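Putative exported protein (Burkholderia pseudomallei, PDB 4JGB) probably binds NAD or NADP through a Rossmann-type fold and may act as an oxidoreductase, although its substrate is not known. Local coordinates at residues 24-29 and 44-49; 33-38 and 61-66; 68-73 and 193-198; 88-93 and 102-107. All blocks are in the same frame, centred on the assembly; numbering follows the deposited sequence.

Contact 1: residues 24-29 and 44-49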
loop_
_atom_site.group_PDB
_atom_site.type_symbol
_atom_site.label_atom_id
_atom_site.label_comp_id
_atom_site.label_asym_id
_atom_site.label_seq_id
_atom_site.Cartn_x
_atom_site.Cartn_y
_atom_site.Cartn_z
ATOM N N GLU A 24 4.381 -2.537 12.924
ATOM C CA GLU A 24 5.362 -3.492 12.371
ATOM C C GLU A 24 6.674 -2.787 12.067
ATOM O O GLU A 24 7.755 -3.351 12.307
ATOM C CB GLU A 24 4.824 -4.186 11.104
ATOM C CG GLU A 24 5.765 -5.209 10.450
ATOM C CD GLU A 24 6.134 -6.393 11.354
ATOM O OE1 GLU A 24 5.270 -6.841 12.117
ATOM O OE2 GLU A 24 7.277 -6.922 11.257
ATOM N N ALA A 25 6.601 -1.569 11.539
ATOM C CA ALA A 25 7.820 -0.830 11.247
ATOM C C ALA A 25 8.504 -0.333 12.538
ATOM O O ALA A 25 9.714 -0.506 12.690
ATOM C CB ALA A 25 7.563 0.312 10.275
ATOM N N ALA A 26 7.720 0.230 13.463
ATOM C CA ALA A 26 8.255 0.693 14.770
ATOM C C ALA A 26 8.947 -0.418 15.555
ATOM O O ALA A 26 10.027 -0.205 16.096
ATOM C CB ALA A 26 7.166 1.338 15.626
ATOM N N ARG A 27 8.352 -1.620 15.602
ATOM C CA ARG A 27 8.901 -2.670 16.440
ATOM C C ARG A 27 10.255 -3.178 15.892
ATOM O O ARG A 27 11.003 -3.850 16.634
ATOM C CB ARG A 27 7.914 -3.829 16.613
ATOM C CG ARG A 27 7.698 -4.745 15.387
ATOM C CD ARG A 27 6.533 -5.712 15.659
ATOM N NE ARG A 27 6.907 -6.712 16.674
ATOM C CZ ARG A 27 6.082 -7.562 17.307
ATOM N NH1 ARG A 27 4.774 -7.584 17.070
ATOM N NH2 ARG A 27 6.593 -8.414 18.204
ATOM N N ARG A 28 10.554 -2.845 14.626
ATOM C CA ARG A 28 11.821 -3.235 13.965
ATOM C C ARG A 28 12.907 -2.170 14.177
ATOM O O ARG A 28 14.084 -2.363 13.830
ATOM C CB ARG A 28 11.622 -3.442 12.448
ATOM C CG ARG A 28 10.611 -4.527 12.075
ATOM C CD ARG A 28 10.517 -4.708 10.545
ATOM N NE ARG A 28 9.469 -5.658 10.176
ATOM C CZ ARG A 28 9.393 -6.353 9.031
ATOM N NH1 ARG A 28 10.300 -6.234 8.071
ATOM N NH2 ARG A 28 8.373 -7.180 8.855
ATOM N N GLY A 29 12.505 -1.025 14.711
ATOM C CA GLY A 29 13.477 0.062 14.982
ATOM C C GLY A 29 13.466 1.118 13.876
ATOM O O GLY A 29 14.285 2.041 13.896
ATOM N N ALA A 44 2.193 6.354 19.175
ATOM C CA ALA A 44 2.838 5.654 20.277
ATOM C C ALA A 44 3.904 4.740 19.662
ATOM O O ALA A 44 3.575 3.811 18.919
ATOM C CB ALA A 44 1.830 4.851 21.085
ATOM N N ASN A 45 5.179 5.022 19.972
ATOM C CA ASN A 45 6.339 4.496 19.217
ATOM C C ASN A 45 6.378 5.038 17.798
ATOM O O ASN A 45 7.251 4.700 17.024
ATOM C CB ASN A 45 6.359 2.963 19.201
ATOM C CG ASN A 45 6.356 2.372 20.596
ATOM O OD1 ASN A 45 7.253 2.626 21.383
ATOM N ND2 ASN A 45 5.340 1.598 20.908
ATOM N N VAL A 46 5.396 5.857 17.455
ATOM C CA VAL A 46 5.247 6.367 16.102
ATOM C C VAL A 46 4.960 7.848 16.264
ATOM O O VAL A 46 4.056 8.223 17.008
ATOM C CB VAL A 46 4.055 5.692 15.412
ATOM C CG1 VAL A 46 3.593 6.487 14.193
ATOM C CG2 VAL A 46 4.383 4.247 15.060
ATOM N N GLN A 47 5.723 8.685 15.579
ATOM C CA GLN A 47 5.519 10.137 15.672
ATOM C C GLN A 47 4.468 10.593 14.679
ATOM O O GLN A 47 4.063 9.824 13.822
ATOM C CB GLN A 47 6.827 10.885 15.464
ATOM C CG GLN A 47 7.747 10.771 16.662
ATOM C CD GLN A 47 8.156 9.341 17.012
ATOM O OE1 GLN A 47 8.009 8.898 18.177
ATOM N NE2 GLN A 47 8.700 8.616 16.029
ATOM N N ALA A 48 4.022 11.836 14.816
ATOM C CA ALA A 48 2.880 12.358 14.068
ATOM C C ALA A 48 3.138 13.803 13.670
ATOM O O ALA A 48 3.658 14.597 14.471
ATOM C CB ALA A 48 1.604 12.257 14.905
ATOM N N LYS A 49 2.799 14.127 12.423
ATOM C CA LYS A 49 3.015 15.454 11.856
ATOM C C LYS A 49 1.865 15.804 10.891
ATOM O O LYS A 49 1.219 14.911 10.295
ATOM C CB LYS A 49 4.376 15.522 11.131
#
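A26, on the last turn of helix 16-27, presses its methyl group against the loop that leads into strand 47-50, meeting N45 and V46. Two residues before it, E24 faces the other way, toward helix 188-201, and its OE1 forms a salt bridge with R165. A25 turns its methyl onto V32 of strand 31-36, a small side chain that suits a helix lying close on the sheet. At A26 the CB is 3.6 Å from the carbonyl O of N45 and 4.0 Å from the CB of N45, whose positive phi of 66° is a conformation asparagine tolerates better than most residues. The methyl also reaches CG2 of V46, at 4.1 Å, a branch brought near because it stands anti to the carbonyl carbon. R28 grips a single oxygen of E24 side-on: OE2 takes both NE of R28, at 2.8 Å, and NH2 of R28, at 2.7 Å. OE2 lies almost in the guanidinium plane and offers its anti lone pair to NE, while NH2 approaches it from above the carboxylate plane (35° out of it). This leaves little freedom for either group to rotate. G29, the first residue to leave helical angles, forms a Schellman motif, and its phi of 99° comes easily to a residue without a side chain. The whole forms one flank of a Rossmann-type sheet: helix 16-27 lies between helix 188-201 and the loop before edge strand 47-50, whose inner neighbour, strand 31-36, receives V46 on V32.

Contact 2: residues 33-38 and 61-66. With SO4 (sulfate ion), chain E.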
loop_
_atom_site.group_PDB
_atom_site.type_symbol
_atom_site.label_atom_id
_atom_site.label_comp_id
_atom_site.label_asym_id
_atom_site.label_seq_id
_atom_site.Cartn_x
_atom_site.Cartn_y
_atom_site.Cartn_z
ATOM N N THR A 33 6.694 8.100 11.086
ATOM C CA THR A 33 5.923 9.333 11.225
ATOM C C THR A 33 4.557 9.154 10.562
ATOM O O THR A 33 4.484 8.997 9.363
ATOM C CB THR A 33 6.708 10.507 10.590
ATOM O OG1 THR A 33 8.045 10.494 11.124
ATOM C CG2 THR A 33 6.011 11.870 10.863
ATOM N N ALA A 34 3.479 9.169 11.351
ATOM C CA ALA A 34 2.118 9.185 10.821
ATOM C C ALA A 34 1.758 10.584 10.331
ATOM O O ALA A 34 1.752 11.559 11.109
ATOM C CB ALA A 34 1.113 8.698 11.875
ATOM N N LEU A 35 1.473 10.696 9.037
ATOM C CA LEU A 35 1.123 11.980 8.481
ATOM C C LEU A 35 -0.389 12.042 8.291
ATOM O O LEU A 35 -0.975 11.087 7.757
ATOM C CB LEU A 35 1.866 12.222 7.151
ATOM C CG LEU A 35 3.384 12.385 7.152
ATOM C CD1 LEU A 35 3.851 12.691 5.730
ATOM C CD2 LEU A 35 3.805 13.515 8.090
ATOM N N SER A 36 -1.008 13.152 8.726
ATOM C CA SER A 36 -2.453 13.414 8.490
ATOM C C SER A 36 -2.854 14.899 8.545
ATOM O O SER A 36 -2.074 15.745 8.994
ATOM C CB SER A 36 -3.332 12.610 9.463
ATOM O OG SER A 36 -3.068 12.968 10.806
ATOM N N ARG A 37 -4.073 15.207 8.092
ATOM C CA ARG A 37 -4.621 16.584 8.174
ATOM C C ARG A 37 -4.807 17.068 9.617
ATOM O O ARG A 37 -4.481 18.212 9.921
ATOM C CB ARG A 37 -5.925 16.714 7.383
ATOM N N ASN A 38 -5.308 16.195 10.503
ATOM C CA ASN A 38 -5.422 16.489 11.944
ATOM C C ASN A 38 -4.700 15.444 12.756
ATOM O O ASN A 38 -5.324 14.475 13.192
ATOM C CB ASN A 38 -6.872 16.503 12.418
ATOM C CG ASN A 38 -7.808 17.074 11.398
ATOM O OD1 ASN A 38 -8.363 16.338 10.582
ATOM N ND2 ASN A 38 -7.976 18.396 11.411
ATOM N N ALA A 61 6.903 19.365 1.748
ATOM C CA ALA A 61 7.478 19.823 3.028
ATOM C C ALA A 61 7.553 18.739 4.105
ATOM O O ALA A 61 8.561 18.639 4.792
ATOM C CB ALA A 61 6.739 21.038 3.559
ATOM N N ALA A 62 6.495 17.935 4.252
ATOM C CA ALA A 62 6.447 16.860 5.265
ATOM C C ALA A 62 7.328 15.666 4.969
ATOM O O ALA A 62 7.722 14.931 5.890
ATOM C CB ALA A 62 5.021 16.379 5.474
ATOM N N LEU A 63 7.617 15.438 3.696
ATOM C CA LEU A 63 8.439 14.287 3.286
ATOM C C LEU A 63 9.919 14.578 3.339
ATOM O O LEU A 63 10.742 13.662 3.163
ATOM C CB LEU A 63 8.098 13.854 1.853
ATOM C CG LEU A 63 6.739 13.196 1.613
ATOM C CD1 LEU A 63 6.752 12.582 0.222
ATOM C CD2 LEU A 63 6.462 12.136 2.670
ATOM N N ALA A 64 10.261 15.843 3.567
ATOM C CA ALA A 64 11.654 16.279 3.523
ATOM C C ALA A 64 12.476 15.480 4.532
ATOM O O ALA A 64 12.105 15.351 5.701
ATOM C CB ALA A 64 11.764 17.786 3.754
ATOM N N GLY A 65 13.550 14.863 4.052
ATOM C CA GLY A 65 14.369 14.016 4.904
ATOM C C GLY A 65 13.893 12.597 5.137
ATOM O O GLY A 65 14.580 11.835 5.804
ATOM N N GLN A 66 12.732 12.228 4.613
ATOM C CA GLN A 66 12.238 10.846 4.778
ATOM C C GLN A 66 12.900 9.896 3.771
ATOM O O GLN A 66 13.222 10.299 2.633
ATOM C CB GLN A 66 10.708 10.775 4.632
ATOM C CG GLN A 66 9.895 11.623 5.614
ATOM C CD GLN A 66 10.002 11.146 7.063
ATOM O OE1 GLN A 66 10.266 9.975 7.331
ATOM N NE2 GLN A 66 9.813 12.069 8.006
HETATM S S SO4 E . -6.164 12.251 6.440
HETATM O O1 SO4 E . -5.533 13.524 6.862
HETATM O O2 SO4 E . -5.194 11.293 5.867
HETATM O O3 SO4 E . -6.803 11.637 7.627
HETATM O O4 SO4 E . -7.176 12.551 5.405
#
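L35, in strand 31-36, drives its branched end into the last turn of helix 56-63, the close part of the contact. Its CD1 lies 3.9 Å from CB of A62 and 4.1 Å from CD2 of L63, while CD2 of L35 also touches the A62 methyl. A62 is small enough to let the helix approach, and rests on A51. CB of L63 points away from the strand, yet its CD2 meets L35, obliquely; A9 of strand 7-11 adds to the same oily cluster. Toward solvent the fit slackens. T33 and Q66 cross at about a right angle. Q66 ends a type II turn, L63 to Q66, closed by Q66 N to L63 O at 2.8 Å. G65 takes the positive phi (82°) that the third position of such a turn favours. Past the strand's end, N of R37 donates a nearly straight bond (171°) to O1 of a sulfate probably from the crystallisation liquor; its 2.5 Å is shorter than expected, so doubtful. The contact pairs an apolar cluster with a strand end whose backbone N-H meets an anion, consistent with where Rossmann enzymes bind their cofactor's adenosine part, possibly the 2'-phosphate of NADP.

Contact 3: residues 68-73 and 193-198. With SO4 (sulfate ion), chain E.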
loop_
_atom_site.group_PDB
_atom_site.type_symbol
_atom_site.label_atom_id
_atom_site.label_comp_id
_atom_site.label_asym_id
_atom_site.label_seq_id
_atom_site.Cartn_x
_atom_site.Cartn_y
_atom_site.Cartn_z
ATOM N N VAL A 68 11.337 6.919 2.929
ATOM C CA VAL A 68 10.264 6.166 2.279
ATOM C C VAL A 68 8.943 6.892 2.528
ATOM O O VAL A 68 8.661 7.334 3.641
ATOM C CB VAL A 68 10.201 4.726 2.850
ATOM C CG1 VAL A 68 8.992 3.906 2.339
ATOM C CG2 VAL A 68 11.531 4.007 2.608
ATOM N N VAL A 69 8.111 7.001 1.507
ATOM C CA VAL A 69 6.736 7.418 1.790
ATOM C C VAL A 69 5.768 6.264 1.467
ATOM O O VAL A 69 5.858 5.629 0.400
ATOM C CB VAL A 69 6.394 8.749 1.094
ATOM C CG1 VAL A 69 6.381 8.562 -0.413
ATOM C CG2 VAL A 69 5.046 9.257 1.552
ATOM N N ALA A 70 4.876 5.954 2.406
ATOM C CA ALA A 70 3.868 4.886 2.192
ATOM C C ALA A 70 2.430 5.387 2.379
ATOM O O ALA A 70 2.155 6.229 3.231
ATOM C CB ALA A 70 4.150 3.668 3.111
ATOM N N SER A 71 1.509 4.858 1.589
ATOM C CA SER A 71 0.098 5.163 1.773
ATOM C C SER A 71 -0.662 3.868 2.116
ATOM O O SER A 71 -0.606 2.888 1.363
ATOM C CB SER A 71 -0.457 5.857 0.515
ATOM O OG SER A 71 -1.872 5.756 0.434
ATOM N N ALA A 72 -1.382 3.890 3.232
ATOM C CA ALA A 72 -1.969 2.680 3.822
ATOM C C ALA A 72 -3.474 2.742 3.991
ATOM O O ALA A 72 -4.049 1.978 4.768
ATOM C CB ALA A 72 -1.328 2.396 5.171
ATOM N N TYR A 73 -4.111 3.666 3.289
ATOM C CA TYR A 73 -5.564 3.642 3.176
ATOM C C TYR A 73 -6.040 2.265 2.765
ATOM O O TYR A 73 -5.609 1.736 1.746
ATOM C CB TYR A 73 -6.034 4.682 2.170
ATOM C CG TYR A 73 -5.642 6.060 2.584
ATOM C CD1 TYR A 73 -6.223 6.668 3.706
ATOM C CD2 TYR A 73 -4.676 6.758 1.876
ATOM C CE1 TYR A 73 -5.848 7.949 4.100
ATOM C CE2 TYR A 73 -4.297 8.033 2.260
ATOM C CZ TYR A 73 -4.896 8.624 3.362
ATOM O OH TYR A 73 -4.512 9.894 3.711
ATOM N N ILE A 193 3.722 -7.439 7.862
ATOM C CA ILE A 193 5.067 -8.054 7.726
ATOM C C ILE A 193 5.538 -7.948 6.261
ATOM O O ILE A 193 6.600 -7.426 6.010
ATOM C CB ILE A 193 5.137 -9.510 8.260
ATOM C CG1 ILE A 193 4.841 -9.514 9.784
ATOM C CG2 ILE A 193 6.514 -10.130 7.920
ATOM C CD1 ILE A 193 4.864 -10.841 10.513
ATOM N N ALA A 194 4.754 -8.456 5.321
ATOM C CA ALA A 194 5.079 -8.362 3.891
ATOM C C ALA A 194 5.412 -6.951 3.397
ATOM O O ALA A 194 6.388 -6.756 2.641
ATOM C CB ALA A 194 3.974 -8.976 3.032
ATOM N N PHE A 195 4.612 -5.977 3.839
ATOM C CA PHE A 195 4.630 -4.627 3.303
ATOM C C PHE A 195 5.935 -3.991 3.769
ATOM O O PHE A 195 6.707 -3.435 2.959
ATOM C CB PHE A 195 3.391 -3.850 3.824
ATOM C CG PHE A 195 3.190 -2.482 3.211
ATOM C CD1 PHE A 195 3.903 -1.370 3.675
ATOM C CD2 PHE A 195 2.214 -2.282 2.236
ATOM C CE1 PHE A 195 3.665 -0.104 3.154
ATOM C CE2 PHE A 195 1.986 -1.004 1.711
ATOM C CZ PHE A 195 2.703 0.084 2.188
ATOM N N VAL A 196 6.208 -4.124 5.068
ATOM C CA VAL A 196 7.436 -3.566 5.645
ATOM C C VAL A 196 8.694 -4.344 5.162
ATOM O O VAL A 196 9.756 -3.741 4.972
ATOM C CB VAL A 196 7.346 -3.504 7.199
ATOM C CG1 VAL A 196 8.683 -3.085 7.790
ATOM C CG2 VAL A 196 6.232 -2.548 7.676
ATOM N N ASP A 197 8.586 -5.659 4.940
ATOM C CA ASP A 197 9.728 -6.432 4.352
ATOM C C ASP A 197 10.041 -5.822 2.977
ATOM O O ASP A 197 11.203 -5.687 2.584
ATOM C CB ASP A 197 9.399 -7.932 4.111
ATOM C CG ASP A 197 9.402 -8.787 5.376
ATOM O OD1 ASP A 197 9.901 -8.391 6.445
ATOM O OD2 ASP A 197 8.900 -9.919 5.269
ATOM N N GLU A 198 8.999 -5.445 2.251
ATOM C CA GLU A 198 9.172 -4.951 0.887
ATOM C C GLU A 198 9.809 -3.572 0.884
ATOM O O GLU A 198 10.650 -3.273 0.035
ATOM C CB GLU A 198 7.858 -4.971 0.075
ATOM C CG GLU A 198 7.969 -4.418 -1.367
ATOM C CD GLU A 198 9.163 -4.970 -2.170
ATOM O OE1 GLU A 198 9.658 -6.076 -1.836
ATOM O OE2 GLU A 198 9.601 -4.303 -3.153
HETATM S S SO4 E . -6.164 12.251 6.440
HETATM O O1 SO4 E . -5.533 13.524 6.862
HETATM O O2 SO4 E . -5.194 11.293 5.867
HETATM O O3 SO4 E . -6.803 11.637 7.627
HETATM O O4 SO4 E . -7.176 12.551 5.405
#
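F195 points the edge of its ring at A70, so that the alanine methyl lies near the ring plane and not over a face. CB of A70 is 3.8 Å from CE1 of F195 and 4.0 Å from its CZ. With CG set anti to the backbone N (chi1 -173°), the phenyl group reaches from helix 188-201 to the sheet, for which a long aromatic side chain is well suited. The carbonyl O of S71 is a looser neighbour, 4.4 Å from CZ of F195 and oblique to the ring. Alanine's small methyl leaves room for the ring edge beside the strand; V103, V105 and I21 also touch the ring. Helix 188-201 thus packs on one face of the parallel part of the Rossmann-type sheet, at strand 68-71, well inside the core. S71 sends its side chain to the other side of the strand. Just beyond, Y73 turns its ring toward the sulfate: its OH donates to sulfate O2 at 2.7 Å, and that oxygen lies in the ring plane, at its edge. On the helix, the carboxylate of buried E198 is satisfied by a salt bridge to R101 and by the backbone N of R203 and F204. The chemistry is divided: carbon meets carbon inside, whereas polar groups are matched on the helix at E198 and, just past the strand, with an anion probably from the crystallisation liquor.

Contact 4: residues 88-93 and 102-107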
loop_
_atom_site.group_PDB
_atom_site.type_symbol
_atom_site.label_atom_id
_atom_site.label_comp_id
_atom_site.label_asym_id
_atom_site.label_seq_id
_atom_site.Cartn_x
_atom_site.Cartn_y
_atom_site.Cartn_z
ATOM N N LYS A 88 -1.230 9.855 -7.517
ATOM C CA LYS A 88 -0.665 10.986 -8.233
ATOM C C LYS A 88 -0.015 11.980 -7.281
ATOM O O LYS A 88 1.092 12.493 -7.538
ATOM C CB LYS A 88 -1.719 11.692 -9.082
ATOM C CG LYS A 88 -2.180 10.882 -10.286
ATOM C CD LYS A 88 -2.936 11.723 -11.328
ATOM C CE LYS A 88 -3.321 10.828 -12.506
ATOM N NZ LYS A 88 -3.925 11.505 -13.698
ATOM N N ALA A 89 -0.703 12.253 -6.178
ATOM C CA ALA A 89 -0.214 13.248 -5.210
ATOM C C ALA A 89 1.011 12.722 -4.488
ATOM O O ALA A 89 1.941 13.472 -4.198
ATOM C CB ALA A 89 -1.315 13.644 -4.223
ATOM N N LEU A 90 1.020 11.419 -4.215
ATOM C CA LEU A 90 2.175 10.770 -3.604
ATOM C C LEU A 90 3.406 10.866 -4.484
ATOM O O LEU A 90 4.478 11.229 -4.009
ATOM C CB LEU A 90 1.906 9.291 -3.316
ATOM C CG LEU A 90 1.247 8.907 -1.993
ATOM C CD1 LEU A 90 1.308 7.399 -1.889
ATOM C CD2 LEU A 90 1.951 9.547 -0.806
ATOM N N VAL A 91 3.246 10.511 -5.753
ATOM C CA VAL A 91 4.352 10.520 -6.712
ATOM C C VAL A 91 4.893 11.933 -6.858
ATOM O O VAL A 91 6.113 12.129 -6.857
ATOM C CB VAL A 91 3.915 10.015 -8.099
ATOM C CG1 VAL A 91 4.968 10.357 -9.148
ATOM C CG2 VAL A 91 3.627 8.523 -8.072
ATOM N N ASP A 92 3.999 12.916 -6.981
ATOM C CA ASP A 92 4.449 14.325 -7.156
ATOM C C ASP A 92 5.216 14.824 -5.908
ATOM O O ASP A 92 6.293 15.438 -6.003
ATOM C CB ASP A 92 3.245 15.228 -7.480
ATOM C CG ASP A 92 3.619 16.687 -7.567
ATOM O OD1 ASP A 92 4.506 17.014 -8.376
ATOM O OD2 ASP A 92 3.043 17.506 -6.814
ATOM N N GLY A 93 4.658 14.537 -4.733
ATOM C CA GLY A 93 5.313 14.840 -3.454
ATOM C C GLY A 93 6.672 14.187 -3.345
ATOM O O GLY A 93 7.654 14.841 -3.003
ATOM N N VAL A 102 8.599 4.719 -2.638
ATOM C CA VAL A 102 7.154 4.950 -2.473
ATOM C C VAL A 102 6.427 3.590 -2.436
ATOM O O VAL A 102 6.521 2.812 -3.386
ATOM C CB VAL A 102 6.569 5.768 -3.671
ATOM C CG1 VAL A 102 5.053 5.948 -3.558
ATOM C CG2 VAL A 102 7.243 7.131 -3.818
ATOM N N VAL A 103 5.703 3.285 -1.356
ATOM C CA VAL A 103 4.969 2.008 -1.317
ATOM C C VAL A 103 3.498 2.281 -1.013
ATOM O O VAL A 103 3.180 2.954 -0.020
ATOM C CB VAL A 103 5.545 0.950 -0.323
ATOM C CG1 VAL A 103 4.781 -0.380 -0.424
ATOM C CG2 VAL A 103 7.022 0.689 -0.576
ATOM N N VAL A 104 2.610 1.787 -1.874
ATOM C CA VAL A 104 1.162 2.041 -1.689
ATOM C C VAL A 104 0.363 0.745 -1.545
ATOM O O VAL A 104 0.684 -0.278 -2.144
ATOM C CB VAL A 104 0.560 2.991 -2.787
ATOM C CG1 VAL A 104 1.454 4.198 -3.037
ATOM C CG2 VAL A 104 0.390 2.299 -4.125
ATOM N N VAL A 105 -0.668 0.787 -0.714
ATOM C CA VAL A 105 -1.634 -0.301 -0.615
ATOM C C VAL A 105 -2.436 -0.302 -1.913
ATOM O O VAL A 105 -3.016 0.704 -2.295
ATOM C CB VAL A 105 -2.535 -0.146 0.654
ATOM C CG1 VAL A 105 -3.755 -1.092 0.634
ATOM C CG2 VAL A 105 -1.707 -0.391 1.924
ATOM N N GLY A 106 -2.436 -1.447 -2.590
ATOM C CA GLY A 106 -3.176 -1.625 -3.838
ATOM C C GLY A 106 -4.557 -2.217 -3.614
ATOM O O GLY A 106 -5.193 -1.962 -2.586
ATOM N N GLY A 107 -5.018 -3.029 -4.557
ATOM C CA GLY A 107 -6.386 -3.615 -4.507
ATOM C C GLY A 107 -6.401 -5.056 -5.041
ATOM O O GLY A 107 -5.897 -5.332 -6.114
#
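L90 carries the apolar interaction across to strand 101-105 through one methyl, CD1, which touches two valines. It comes within 3.4 Å of CG1 of V104, tighter than usual van der Waals contact, and 4.3 Å from CG1 of V102. The two side chains of L90 and V104 slide past each other in opposite directions. In V104 the CG1 branch is anti to the carbonyl carbon (chi1 -45°), which brings it out toward the helix. Leucine suits the helix because it is long enough to bridge to the sheet, and valines, branched at CB, favour the extended backbone of a strand. V103, between them, faces the other side of the sheet. The polar interactions are mostly of the backbone: D92 N to K88 O and G93 N to A89 O, both at 3.0 Å, carry the helix on, and V102 bonds to D150 and T152 of strand 150-155. The exception is G107 O, which receives the side-chain hydroxyl of T110. The pair belongs to the beta-alpha-beta crossover of strand 68-71, helix 83-97 and strand 101-105, a central unit of the Rossmann fold; helix 130-143 packs beside helix 83-97 through V91, and helix 188-201 covers the opposite face of the sheet at V103 and V105.

All four contacts reach one sheet. Contacts 1 and 2 share its edge, their centres 13 Å apart: Q47 O meets A34 N at 2.6 Å, probably as a hydrogen bond. Contact 1 joins contact 3 through a salt bridge between R28 NH1 and D197 OD1, 2.7 Å. Contacts 3 and 4, with centres 11 Å apart, lie on neighbouring strands, where V69 O is 2.9 Å from V103 N. L63 links contact 2 to both, touching V69 and G93. Contacts 2 and 3 each contribute to the sulfate, through R37 N and Y73 OH, which marks a probable cofactor region; contacts 1 and 4 are some 20 Å apart, centre to centre.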